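Local coordinates for protein glycerol Dehydrogenase (Unidentified, PDB 5XN8) that catalyses the NAD-dependent oxidation of glycerol to dihydroxyacetone, which lets microorganisms use glycerol as a carbon source under anaerobic conditions, at residues P161-V166 with H268-E273; S167-A172 with E301-P306; E178-Y183 with A198-A203; L250-A255 with H337-A342. All blocks are in the same frame, centred on the assembly; numbering follows the deposited sequence.

Contact 1: P161-V166 with H268-E273; sequences PVRLLV and HLYHGE. With ZN (zinc ion), chain E.
Arg163 meets the Glu273 carboxylate with NE and NH2, one to each oxygen. Arg163 NE lies 3.0 Å from Glu273 OE2, and NH2 meets the syn lone pair of OE1 almost head-on, at 172°. An extended chain with CG anti to the backbone N (chi1 -166°) carries the guanidinium across to this position. Arg163 NH2 is also 3.2 Å from His268 O, to which it donates, so this one nitrogen serves two acceptors. Both glutamate oxygens are doubly engaged: Glu273 OE1 additionally accepts from Tyr270 N at 2.9 Å, from above the carboxylate plane, while OE2 takes a hydrogen from a water that also donates to Arg163 O. One face of the guanidinium is laid over the Tyr270 ring, the planes 12° apart and Arg163 CZ 3.8 Å from the ring centroid, a cation-pi stack. Leu164 CD2 packs on Tyr270 CE2 at 3.6 Å. Tyr270 is the N-cap of helix 271-285, and the side chain at N3, Glu273, accepts its N-H, which is consistent with a firm start to the helix that brings His271 to the zinc in the metal site of this iron-containing alcohol dehydrogenase family.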
loop_
_atom_site.group_PDB
_atom_site.type_symbol
_atom_site.label_atom_id
_atom_site.label_comp_id
_atom_site.label_asym_id
_atom_site.label_seq_id
_atom_site.Cartn_x
_atom_site.Cartn_y
_atom_site.Cartn_z
ATOM N N PRO A 161 -14.426 -34.855 22.314
ATOM C CA PRO A 161 -15.450 -34.334 21.399
ATOM C C PRO A 161 -15.127 -32.935 20.877
ATOM O O PRO A 161 -14.724 -32.055 21.652
ATOM C CB PRO A 161 -16.713 -34.308 22.263
ATOM C CG PRO A 161 -16.512 -35.417 23.239
ATOM C CD PRO A 161 -15.032 -35.439 23.529
ATOM N N VAL A 162 -15.299 -32.750 19.567
ATOM C CA VAL A 162 -14.900 -31.507 18.888
ATOM C C VAL A 162 -15.552 -30.274 19.501
ATOM O O VAL A 162 -14.919 -29.223 19.589
ATOM C CB VAL A 162 -15.165 -31.553 17.360
ATOM C CG1 VAL A 162 -16.650 -31.607 16.990
ATOM C CG2 VAL A 162 -14.456 -30.398 16.641
ATOM N N ARG A 163 -16.807 -30.420 19.913
ATOM C CA ARG A 163 -17.585 -29.349 20.555
ATOM C C ARG A 163 -16.872 -28.683 21.738
ATOM O O ARG A 163 -17.000 -27.468 21.946
ATOM C CB ARG A 163 -18.953 -29.882 21.014
ATOM C CG ARG A 163 -19.959 -28.800 21.390
ATOM C CD ARG A 163 -21.191 -29.364 22.092
ATOM N NE ARG A 163 -21.874 -28.305 22.835
ATOM C CZ ARG A 163 -22.941 -28.459 23.614
ATOM N NH1 ARG A 163 -23.506 -29.659 23.779
ATOM N NH2 ARG A 163 -23.449 -27.394 24.236
ATOM N N LEU A 164 -16.142 -29.473 22.517
ATOM C CA LEU A 164 -15.399 -28.951 23.665
ATOM C C LEU A 164 -14.241 -28.034 23.247
ATOM O O LEU A 164 -14.046 -26.977 23.839
ATOM C CB LEU A 164 -14.910 -30.095 24.552
ATOM C CG LEU A 164 -16.045 -30.835 25.275
ATOM C CD1 LEU A 164 -15.650 -32.271 25.603
ATOM C CD2 LEU A 164 -16.472 -30.083 26.533
ATOM N N LEU A 165 -13.493 -28.431 22.225
ATOM C CA LEU A 165 -12.424 -27.582 21.673
ATOM C C LEU A 165 -12.967 -26.274 21.080
ATOM O O LEU A 165 -12.329 -25.222 21.208
ATOM C CB LEU A 165 -11.645 -28.337 20.596
ATOM C CG LEU A 165 -10.444 -27.587 20.009
ATOM C CD1 LEU A 165 -9.285 -27.544 20.998
ATOM C CD2 LEU A 165 -10.014 -28.212 18.699
ATOM N N VAL A 166 -14.126 -26.353 20.428
ATOM C CA VAL A 166 -14.814 -25.173 19.882
ATOM C C VAL A 166 -15.298 -24.244 20.993
ATOM O O VAL A 166 -15.179 -23.023 20.870
ATOM C CB VAL A 166 -15.990 -25.567 18.947
ATOM C CG1 VAL A 166 -16.832 -24.358 18.545
ATOM C CG2 VAL A 166 -15.456 -26.267 17.711
ATOM N N HIS A 268 -27.933 -25.934 28.987
ATOM C CA HIS A 268 -27.331 -26.915 28.068
ATOM C C HIS A 268 -26.054 -26.425 27.336
ATOM O O HIS A 268 -25.318 -27.237 26.767
ATOM C CB HIS A 268 -28.377 -27.455 27.076
ATOM C CG HIS A 268 -28.705 -26.527 25.945
ATOM N ND1 HIS A 268 -29.358 -25.328 26.129
ATOM C CD2 HIS A 268 -28.519 -26.651 24.607
ATOM C CE1 HIS A 268 -29.542 -24.742 24.957
ATOM N NE2 HIS A 268 -29.042 -25.525 24.016
ATOM N N LEU A 269 -25.793 -25.118 27.355
ATOM C CA LEU A 269 -24.619 -24.549 26.692
ATOM C C LEU A 269 -23.399 -24.548 27.590
ATOM O O LEU A 269 -23.509 -24.327 28.789
ATOM C CB LEU A 269 -24.879 -23.103 26.265
ATOM C CG LEU A 269 -25.899 -22.814 25.177
ATOM C CD1 LEU A 269 -25.887 -21.316 24.891
ATOM C CD2 LEU A 269 -25.597 -23.606 23.914
ATOM N N TYR A 270 -22.231 -24.760 26.989
ATOM C CA TYR A 270 -20.977 -24.732 27.737
ATOM C C TYR A 270 -20.523 -23.294 27.977
ATOM O O TYR A 270 -20.924 -22.377 27.269
ATOM C CB TYR A 270 -19.879 -25.512 27.011
ATOM C CG TYR A 270 -20.152 -26.976 26.702
ATOM C CD1 TYR A 270 -21.069 -27.744 27.435
ATOM C CD2 TYR A 270 -19.449 -27.610 25.675
ATOM C CE1 TYR A 270 -21.287 -29.084 27.123
ATOM C CE2 TYR A 270 -19.657 -28.942 25.364
ATOM C CZ TYR A 270 -20.575 -29.676 26.088
ATOM O OH TYR A 270 -20.769 -31.004 25.751
ATOM N N HIS A 271 -19.663 -23.131 28.970
ATOM C CA HIS A 271 -19.108 -21.834 29.388
ATOM C C HIS A 271 -18.673 -20.939 28.221
ATOM O O HIS A 271 -19.114 -19.786 28.104
ATOM C CB HIS A 271 -17.914 -22.094 30.323
ATOM C CG HIS A 271 -17.237 -20.858 30.825
ATOM N ND1 HIS A 271 -17.802 -20.019 31.761
ATOM C CD2 HIS A 271 -16.027 -20.328 30.528
ATOM C CE1 HIS A 271 -16.971 -19.022 32.012
ATOM N NE2 HIS A 271 -15.887 -19.185 31.276
ATOM N N GLY A 272 -17.823 -21.477 27.356
ATOM C CA GLY A 272 -17.238 -20.699 26.279
ATOM C C GLY A 272 -18.163 -20.336 25.134
ATOM O O GLY A 272 -17.955 -19.330 24.461
ATOM N N GLU A 273 -19.189 -21.153 24.922
ATOM C CA GLU A 273 -20.219 -20.872 23.916
ATOM C C GLU A 273 -21.014 -19.617 24.278
ATOM O O GLU A 273 -21.262 -18.767 23.425
ATOM C CB GLU A 273 -21.164 -22.062 23.773
ATOM C CG GLU A 273 -20.496 -23.316 23.224
ATOM C CD GLU A 273 -21.411 -24.529 23.247
ATOM O OE1 GLU A 273 -22.288 -24.592 24.129
ATOM O OE2 GLU A 273 -21.254 -25.437 22.377
HETATM ZN ZN ZN E . -14.136 -17.963 30.626
HETATM O O HOH W 1 -19.015 -25.834 20.433
HETATM O O HOH W 2 -14.208 -17.506 32.716
#

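Contact 2: S167-A172 with E301-P306; sequences SGMGDA and EKVGLP. With ZN (zinc ion), chain E.
Leu305 pushes both its methyl groups against the backbone of helix 162-185 at Gly170, and this is where the contact is tight. Leu305 CD1 lies 3.6 Å from Gly170 CA; the glycine has no side chain to stand between the helix backbone and the leucine methyl. The alpha carbons of Gly170 and Leu305 are only 6.8 Å apart here. The other methyl, Leu305 CD2, comes within 4.4 Å of Ser167 CA. Farther along, the packing is looser: Met169 CE just touches Val303 CG1 at 4.2 Å, across a backbone spacing of 8.8 Å between their alpha carbons. No hydrogen bond joins the two segments, and the contact between them is apolar. On the solvent side, Lys302 and Gly304, which flank Val303, are exposed, and Gly304 ends helix 290-303 with positive phi (108°). Asp171 points the other way and binds zinc through OD1, while its OD2 accepts from Asp121 N. This turn of helix 162-185 thus packs on Leu305 while Asp171 is directed to the metal site. Around the contact, Met169 also touches Leu210 of helix 197-223 and Ile233 of helix 228-247, and Leu305 continues onto Glu273 and Ala276 of helix 271-285.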
loop_
_atom_site.group_PDB
_atom_site.type_symbol
_atom_site.label_atom_id
_atom_site.label_comp_id
_atom_site.label_asym_id
_atom_site.label_seq_id
_atom_site.Cartn_x
_atom_site.Cartn_y
_atom_site.Cartn_z
ATOM N N SER A 167 -15.845 -24.806 22.067
ATOM C CA SER A 167 -16.215 -23.994 23.234
ATOM C C SER A 167 -14.997 -23.309 23.836
ATOM O O SER A 167 -15.087 -22.169 24.294
ATOM C CB SER A 167 -16.926 -24.833 24.290
ATOM O OG SER A 167 -17.514 -23.996 25.272
ATOM N N GLY A 168 -13.853 -23.998 23.819
ATOM C CA GLY A 168 -12.582 -23.412 24.243
ATOM C C GLY A 168 -12.143 -22.223 23.420
ATOM O O GLY A 168 -11.577 -21.270 23.965
ATOM N N MET A 169 -12.380 -22.278 22.109
ATOM C CA MET A 169 -12.097 -21.143 21.219
ATOM C C MET A 169 -13.062 -19.973 21.438
ATOM O O MET A 169 -12.692 -18.813 21.251
ATOM C CB MET A 169 -12.107 -21.590 19.757
ATOM C CG MET A 169 -10.950 -22.503 19.398
ATOM S SD MET A 169 -10.849 -22.849 17.626
ATOM C CE MET A 169 -12.284 -23.908 17.424
ATOM N N GLY A 170 -14.289 -20.282 21.836
ATOM C CA GLY A 170 -15.272 -19.269 22.216
ATOM C C GLY A 170 -14.895 -18.521 23.475
ATOM O O GLY A 170 -15.130 -17.325 23.571
ATOM N N ASP A 171 -14.325 -19.235 24.446
ATOM C CA ASP A 171 -13.841 -18.639 25.701
ATOM C C ASP A 171 -12.608 -17.780 25.449
ATOM O O ASP A 171 -12.419 -16.737 26.087
ATOM C CB ASP A 171 -13.518 -19.760 26.708
ATOM C CG ASP A 171 -13.355 -19.270 28.144
ATOM O OD1 ASP A 171 -13.997 -18.292 28.574
ATOM O OD2 ASP A 171 -12.585 -19.914 28.883
ATOM N N ALA A 172 -11.783 -18.223 24.509
ATOM C CA ALA A 172 -10.526 -17.561 24.172
ATOM C C ALA A 172 -10.714 -16.324 23.298
ATOM O O ALA A 172 -9.961 -15.351 23.431
ATOM C CB ALA A 172 -9.594 -18.553 23.489
ATOM N N GLU A 301 -19.608 -18.440 13.171
ATOM C CA GLU A 301 -20.422 -19.274 12.256
ATOM C C GLU A 301 -19.645 -20.465 11.717
ATOM O O GLU A 301 -20.161 -21.584 11.651
ATOM C CB GLU A 301 -20.943 -18.448 11.076
ATOM C CG GLU A 301 -21.670 -19.257 9.984
ATOM C CD GLU A 301 -22.287 -18.399 8.901
ATOM O OE1 GLU A 301 -21.751 -17.292 8.645
ATOM O OE2 GLU A 301 -23.301 -18.808 8.290
ATOM N N LYS A 302 -18.407 -20.195 11.326
ATOM C CA LYS A 302 -17.524 -21.153 10.667
ATOM C C LYS A 302 -17.143 -22.288 11.593
ATOM O O LYS A 302 -17.153 -23.441 11.174
ATOM C CB LYS A 302 -16.290 -20.387 10.186
ATOM C CG LYS A 302 -15.237 -21.089 9.366
ATOM C CD LYS A 302 -14.328 -20.041 8.695
ATOM C CE LYS A 302 -13.422 -19.282 9.676
ATOM N NZ LYS A 302 -13.403 -17.811 9.430
ATOM N N VAL A 303 -16.839 -21.976 12.855
ATOM C CA VAL A 303 -16.449 -23.008 13.824
ATOM C C VAL A 303 -17.642 -23.684 14.533
ATOM O O VAL A 303 -17.521 -24.836 14.973
ATOM C CB VAL A 303 -15.406 -22.508 14.860
ATOM C CG1 VAL A 303 -14.145 -21.964 14.173
ATOM C CG2 VAL A 303 -15.980 -21.510 15.862
ATOM N N GLY A 304 -18.763 -22.975 14.662
ATOM C CA GLY A 304 -19.972 -23.510 15.309
ATOM C C GLY A 304 -20.298 -22.930 16.672
ATOM O O GLY A 304 -20.689 -23.656 17.584
ATOM N N LEU A 305 -20.156 -21.612 16.805
ATOM C CA LEU A 305 -20.446 -20.894 18.045
ATOM C C LEU A 305 -21.683 -20.022 17.862
ATOM O O LEU A 305 -21.911 -19.505 16.775
ATOM C CB LEU A 305 -19.250 -20.027 18.441
ATOM C CG LEU A 305 -18.034 -20.763 18.999
ATOM C CD1 LEU A 305 -16.821 -19.839 18.989
ATOM C CD2 LEU A 305 -18.312 -21.289 20.403
ATOM N N PRO A 306 -22.488 -19.848 18.925
ATOM C CA PRO A 306 -23.775 -19.143 18.787
ATOM C C PRO A 306 -23.642 -17.651 18.529
ATOM O O PRO A 306 -22.929 -16.977 19.260
ATOM C CB PRO A 306 -24.453 -19.385 20.136
ATOM C CG PRO A 306 -23.343 -19.601 21.072
ATOM C CD PRO A 306 -22.291 -20.335 20.297
HETATM ZN ZN ZN E . -14.136 -17.963 30.626
HETATM O O HOH W 2 -14.208 -17.506 32.716
#

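Contact 3: E178-Y183 with A198-A203; sequences EAKACY and AALSLA
Two successive helices of the helical domain, 162-185 and 197-223, run back beside each other as an antiparallel hairpin, and Leu200 is the side chain that joins them here. Their axes approach to 9.6 Å and cross at -145°. Leu200 divides its methyl groups between two tasks. CD2 sits above the middle of the Tyr183 ring, 3.6 Å from its centroid and only 9° off the ring normal, a CH-pi contact in which the leucine stands at about a right angle to the tyrosine. Leu200 CD1 instead presses on the helix backbone, 3.9 Å from Lys180 CA, with Ala179 CB alongside. CG anti to the backbone N (chi1 -176°) swings the tyrosine ring out beside Leu200. One turn after Leu200 and one turn before Tyr183, Ala179 CB also meets Ala203 CB at 3.6 Å. Among the surrounding elements, Leu200 also touches Trp176 of helix 162-185 and Ser248 of the loop after helix 228-247, while Leu202 packs on Leu240 and Ile243 of that helix. A second subunit packs here too, its Glu235 hydrogen-bonding Ala198 N and its Arg232 packing on Tyr183.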
loop_
_atom_site.group_PDB
_atom_site.type_symbol
_atom_site.label_atom_id
_atom_site.label_comp_id
_atom_site.label_asym_id
_atom_site.label_seq_id
_atom_site.Cartn_x
_atom_site.Cartn_y
_atom_site.Cartn_z
ATOM N N GLU A 178 -11.845 -8.106 26.108
ATOM C CA GLU A 178 -11.953 -7.777 27.527
ATOM C C GLU A 178 -10.639 -7.280 28.115
ATOM O O GLU A 178 -10.627 -6.391 28.986
ATOM C CB GLU A 178 -12.415 -9.005 28.315
ATOM C CG GLU A 178 -13.805 -9.500 27.922
ATOM C CD GLU A 178 -14.241 -10.688 28.743
ATOM O OE1 GLU A 178 -13.759 -11.803 28.500
ATOM O OE2 GLU A 178 -15.095 -10.506 29.618
ATOM N N ALA A 179 -9.528 -7.873 27.685
ATOM C CA ALA A 179 -8.205 -7.403 28.106
ATOM C C ALA A 179 -8.035 -5.962 27.657
ATOM O O ALA A 179 -7.783 -5.084 28.483
ATOM C CB ALA A 179 -7.116 -8.275 27.518
ATOM N N LYS A 180 -8.229 -5.726 26.356
ATOM C CA LYS A 180 -8.074 -4.387 25.742
ATOM C C LYS A 180 -9.017 -3.338 26.339
ATOM O O LYS A 180 -8.655 -2.169 26.437
ATOM C CB LYS A 180 -8.253 -4.476 24.218
ATOM C CG LYS A 180 -8.024 -3.195 23.430
ATOM C CD LYS A 180 -6.665 -2.577 23.721
ATOM C CE LYS A 180 -6.263 -1.565 22.662
ATOM N NZ LYS A 180 -7.001 -0.272 22.790
ATOM N N ALA A 181 -10.210 -3.763 26.749
ATOM C CA ALA A 181 -11.181 -2.889 27.422
ATOM C C ALA A 181 -10.757 -2.525 28.840
ATOM O O ALA A 181 -11.016 -1.410 29.299
ATOM C CB ALA A 181 -12.551 -3.540 27.443
ATOM N N CYS A 182 -10.139 -3.473 29.546
ATOM C CA CYS A 182 -9.533 -3.193 30.857
ATOM C C CYS A 182 -8.292 -2.309 30.734
ATOM O O CYS A 182 -8.059 -1.439 31.571
ATOM C CB CYS A 182 -9.200 -4.495 31.596
ATOM S SG CYS A 182 -10.676 -5.410 32.114
ATOM N N TYR A 183 -7.498 -2.535 29.695
ATOM C CA TYR A 183 -6.308 -1.712 29.426
ATOM C C TYR A 183 -6.698 -0.258 29.158
ATOM O O TYR A 183 -6.132 0.658 29.767
ATOM C CB TYR A 183 -5.530 -2.290 28.242
ATOM C CG TYR A 183 -4.233 -1.592 27.910
ATOM C CD1 TYR A 183 -3.128 -1.696 28.747
ATOM C CD2 TYR A 183 -4.102 -0.848 26.739
ATOM C CE1 TYR A 183 -1.925 -1.061 28.437
ATOM C CE2 TYR A 183 -2.910 -0.216 26.408
ATOM C CZ TYR A 183 -1.827 -0.325 27.255
ATOM O OH TYR A 183 -0.651 0.309 26.927
ATOM N N ALA A 198 3.167 -7.331 28.204
ATOM C CA ALA A 198 3.284 -8.789 28.035
ATOM C C ALA A 198 1.939 -9.503 27.989
ATOM O O ALA A 198 1.637 -10.226 27.038
ATOM C CB ALA A 198 4.131 -9.376 29.161
ATOM N N ALA A 199 1.145 -9.287 29.024
ATOM C CA ALA A 199 -0.176 -9.904 29.180
ATOM C C ALA A 199 -1.151 -9.474 28.097
ATOM O O ALA A 199 -1.905 -10.307 27.575
ATOM C CB ALA A 199 -0.743 -9.569 30.556
ATOM N N LEU A 200 -1.146 -8.186 27.763
ATOM C CA LEU A 200 -1.992 -7.643 26.686
ATOM C C LEU A 200 -1.566 -8.138 25.308
ATOM O O LEU A 200 -2.409 -8.388 24.449
ATOM C CB LEU A 200 -1.968 -6.113 26.709
ATOM C CG LEU A 200 -2.833 -5.384 25.671
ATOM C CD1 LEU A 200 -4.300 -5.503 26.015
ATOM C CD2 LEU A 200 -2.442 -3.928 25.545
ATOM N N SER A 201 -0.260 -8.240 25.082
ATOM C CA SER A 201 0.268 -8.783 23.824
ATOM C C SER A 201 -0.159 -10.237 23.619
ATOM O O SER A 201 -0.493 -10.629 22.507
ATOM C CB SER A 201 1.789 -8.695 23.797
ATOM O OG SER A 201 2.337 -9.713 24.606
ATOM N N LEU A 202 -0.127 -11.030 24.690
ATOM C CA LEU A 202 -0.556 -12.439 24.644
ATOM C C LEU A 202 -2.066 -12.567 24.473
ATOM O O LEU A 202 -2.543 -13.484 23.802
ATOM C CB LEU A 202 -0.105 -13.195 25.897
ATOM C CG LEU A 202 1.388 -13.471 26.065
ATOM C CD1 LEU A 202 1.636 -14.012 27.465
ATOM C CD2 LEU A 202 1.952 -14.427 25.029
ATOM N N ALA A 203 -2.809 -11.641 25.071
ATOM C CA ALA A 203 -4.242 -11.486 24.799
ATOM C C ALA A 203 -4.532 -11.287 23.313
ATOM O O ALA A 203 -5.455 -11.901 22.783
ATOM C CB ALA A 203 -4.813 -10.324 25.594
#

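Contact 4: L250-A255 with H337-A342; sequences LAAAHA and HNMPFA. With ZN (zinc ion), chain E.
Asn338 and Met339, in the loop between helices 318-329 and 345-363, pack against the N-terminus of helix 252-260, the helix that supplies His254 to the metal site. Ala251 is the N-cap of that helix, and its backbone N is taken up by Glu178 OE2. Along the loop, His337 belongs to a short 3-10 turn and directs its CB away from the helix. Asn338 follows and makes the polar link: ND2 donates to Leu250 O over 3.0 Å, with an N-H...O angle of 176°. The carbonyl oxygen lies in the plane of the asparagine amide, whereas the donor is tilted 23° from the plane of the carbonyl. The same side chain rests on Cys182 of helix 162-185, so it links the residue leading into helix 252-260 with helix 162-185. Met339 then provides the apolar half. Bends at chi2 and chi3 fold its chain back and bring Met339 SD over the two alanines at the helix start, 3.9 Å from Ala251 CB and 3.8 Å from Ala252 CB. Ala181 also touches this methionine. Past Pro340, Phe341 turns one ring face toward Met339 CB while packing on Arg186 of a third subunit. On the helix itself, Leu250 CD2 sits 3.6 Å above one face of the His254 imidazole, off toward its rim, and the NE2 of that ring reaches the zinc ion at 2.2 Å.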
loop_
_atom_site.group_PDB
_atom_site.type_symbol
_atom_site.label_atom_id
_atom_site.label_comp_id
_atom_site.label_asym_id
_atom_site.label_seq_id
_atom_site.Cartn_x
_atom_site.Cartn_y
_atom_site.Cartn_z
ATOM N N LEU A 250 -10.871 -9.326 32.786
ATOM C CA LEU A 250 -12.211 -9.625 32.278
ATOM C C LEU A 250 -13.052 -8.348 32.231
ATOM O O LEU A 250 -12.787 -7.395 32.958
ATOM C CB LEU A 250 -12.949 -10.600 33.208
ATOM C CG LEU A 250 -12.316 -11.952 33.511
ATOM C CD1 LEU A 250 -13.039 -12.611 34.678
ATOM C CD2 LEU A 250 -12.368 -12.846 32.288
ATOM N N ALA A 251 -14.094 -8.347 31.405
ATOM C CA ALA A 251 -14.932 -7.160 31.239
ATOM C C ALA A 251 -16.373 -7.556 30.863
ATOM O O ALA A 251 -16.950 -8.386 31.563
ATOM C CB ALA A 251 -14.292 -6.179 30.256
ATOM N N ALA A 252 -16.957 -7.008 29.793
ATOM C CA ALA A 252 -18.392 -7.190 29.519
ATOM C C ALA A 252 -18.780 -8.624 29.205
ATOM O O ALA A 252 -19.743 -9.151 29.782
ATOM C CB ALA A 252 -18.831 -6.297 28.378
ATOM N N ALA A 253 -18.035 -9.252 28.296
ATOM C CA ALA A 253 -18.361 -10.593 27.793
ATOM C C ALA A 253 -18.645 -11.643 28.874
ATOM O O ALA A 253 -19.608 -12.414 28.763
ATOM C CB ALA A 253 -17.261 -11.090 26.870
ATOM N N HIS A 254 -17.804 -11.668 29.897
ATOM C CA HIS A 254 -17.919 -12.638 31.011
ATOM C C HIS A 254 -18.989 -12.244 32.032
ATOM O O HIS A 254 -19.616 -13.110 32.637
ATOM C CB HIS A 254 -16.548 -12.822 31.668
ATOM C CG HIS A 254 -15.762 -13.962 31.102
ATOM N ND1 HIS A 254 -14.950 -13.849 29.989
ATOM C CD2 HIS A 254 -15.622 -15.227 31.540
ATOM C CE1 HIS A 254 -14.403 -15.022 29.733
ATOM N NE2 HIS A 254 -14.772 -15.875 30.668
ATOM N N ALA A 255 -19.193 -10.951 32.233
ATOM C CA ALA A 255 -20.343 -10.464 33.002
ATOM C C ALA A 255 -21.667 -10.866 32.354
ATOM O O ALA A 255 -22.596 -11.265 33.057
ATOM C CB ALA A 255 -20.281 -8.959 33.174
ATOM N N HIS A 337 -18.160 -3.330 34.780
ATOM C CA HIS A 337 -17.734 -2.005 35.240
ATOM C C HIS A 337 -16.253 -1.706 34.963
ATOM O O HIS A 337 -15.797 -0.582 35.183
ATOM C CB HIS A 337 -18.061 -1.828 36.724
ATOM C CG HIS A 337 -19.502 -2.068 37.036
ATOM N ND1 HIS A 337 -19.921 -3.072 37.882
ATOM C CD2 HIS A 337 -20.624 -1.479 36.559
ATOM C CE1 HIS A 337 -21.241 -3.065 37.942
ATOM N NE2 HIS A 337 -21.692 -2.112 37.144
ATOM N N ASN A 338 -15.517 -2.705 34.477
ATOM C CA ASN A 338 -14.185 -2.509 33.906
ATOM C C ASN A 338 -14.186 -1.939 32.475
ATOM O O ASN A 338 -13.114 -1.687 31.944
ATOM C CB ASN A 338 -13.389 -3.830 33.913
ATOM C CG ASN A 338 -13.156 -4.379 35.314
ATOM O OD1 ASN A 338 -13.158 -3.641 36.299
ATOM N ND2 ASN A 338 -12.919 -5.682 35.403
ATOM N N MET A 339 -15.349 -1.740 31.852
ATOM C CA MET A 339 -15.401 -1.085 30.530
ATOM C C MET A 339 -14.985 0.380 30.642
ATOM O O MET A 339 -15.234 1.016 31.669
ATOM C CB MET A 339 -16.802 -1.168 29.888
ATOM C CG MET A 339 -17.280 -2.562 29.535
ATOM S SD MET A 339 -16.302 -3.500 28.350
ATOM C CE MET A 339 -16.686 -2.682 26.796
ATOM N N PRO A 340 -14.385 0.938 29.573
ATOM C CA PRO A 340 -13.921 2.330 29.636
ATOM C C PRO A 340 -15.013 3.393 29.439
ATOM O O PRO A 340 -14.700 4.528 29.084
ATOM C CB PRO A 340 -12.878 2.384 28.509
ATOM C CG PRO A 340 -13.367 1.401 27.507
ATOM C CD PRO A 340 -14.012 0.298 28.295
ATOM N N PHE A 341 -16.282 3.038 29.660
ATOM C CA PHE A 341 -17.389 3.993 29.577
ATOM C C PHE A 341 -18.509 3.532 30.514
ATOM O O PHE A 341 -18.459 2.418 31.051
ATOM C CB PHE A 341 -17.892 4.116 28.133
ATOM C CG PHE A 341 -18.089 2.792 27.448
ATOM C CD1 PHE A 341 -17.046 2.200 26.742
ATOM C CD2 PHE A 341 -19.307 2.130 27.523
ATOM C CE1 PHE A 341 -17.218 0.968 26.128
ATOM C CE2 PHE A 341 -19.486 0.908 26.914
ATOM C CZ PHE A 341 -18.448 0.323 26.211
ATOM N N ALA A 342 -19.506 4.392 30.713
ATOM C CA ALA A 342 -20.630 4.075 31.588
ATOM C C ALA A 342 -21.493 2.959 30.993
ATOM O O ALA A 342 -21.902 3.044 29.829
ATOM C CB ALA A 342 -21.480 5.313 31.831
HETATM ZN ZN ZN E . -14.136 -17.963 30.626
HETATM O O HOH W 2 -14.208 -17.506 32.716
#

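Three of the four contacts converge on one zinc ion, each giving it one ligand: His271 from contact 1, Asp171 from contact 2 and His254 from contact 4; a water oxygen 2.1 Å from the zinc is the fourth ligand. The zinc occupies what is probably the catalytic metal site, for which manganese is the likely natural ion. Asp171 OD1 lies 3.3 Å from His254 NE2, although the centres of contacts 2 and 4 are about 20 Å apart. Contact 3 adds a second-shell residue, Glu178, whose OE1 lies 2.8 Å from His254 ND1, a probable hydrogen bond that would orient the imidazole. Helix 162-185 runs through contacts 1, 2 and 3, and Ser167 OG makes a weak hydrogen bond to Glu273 N.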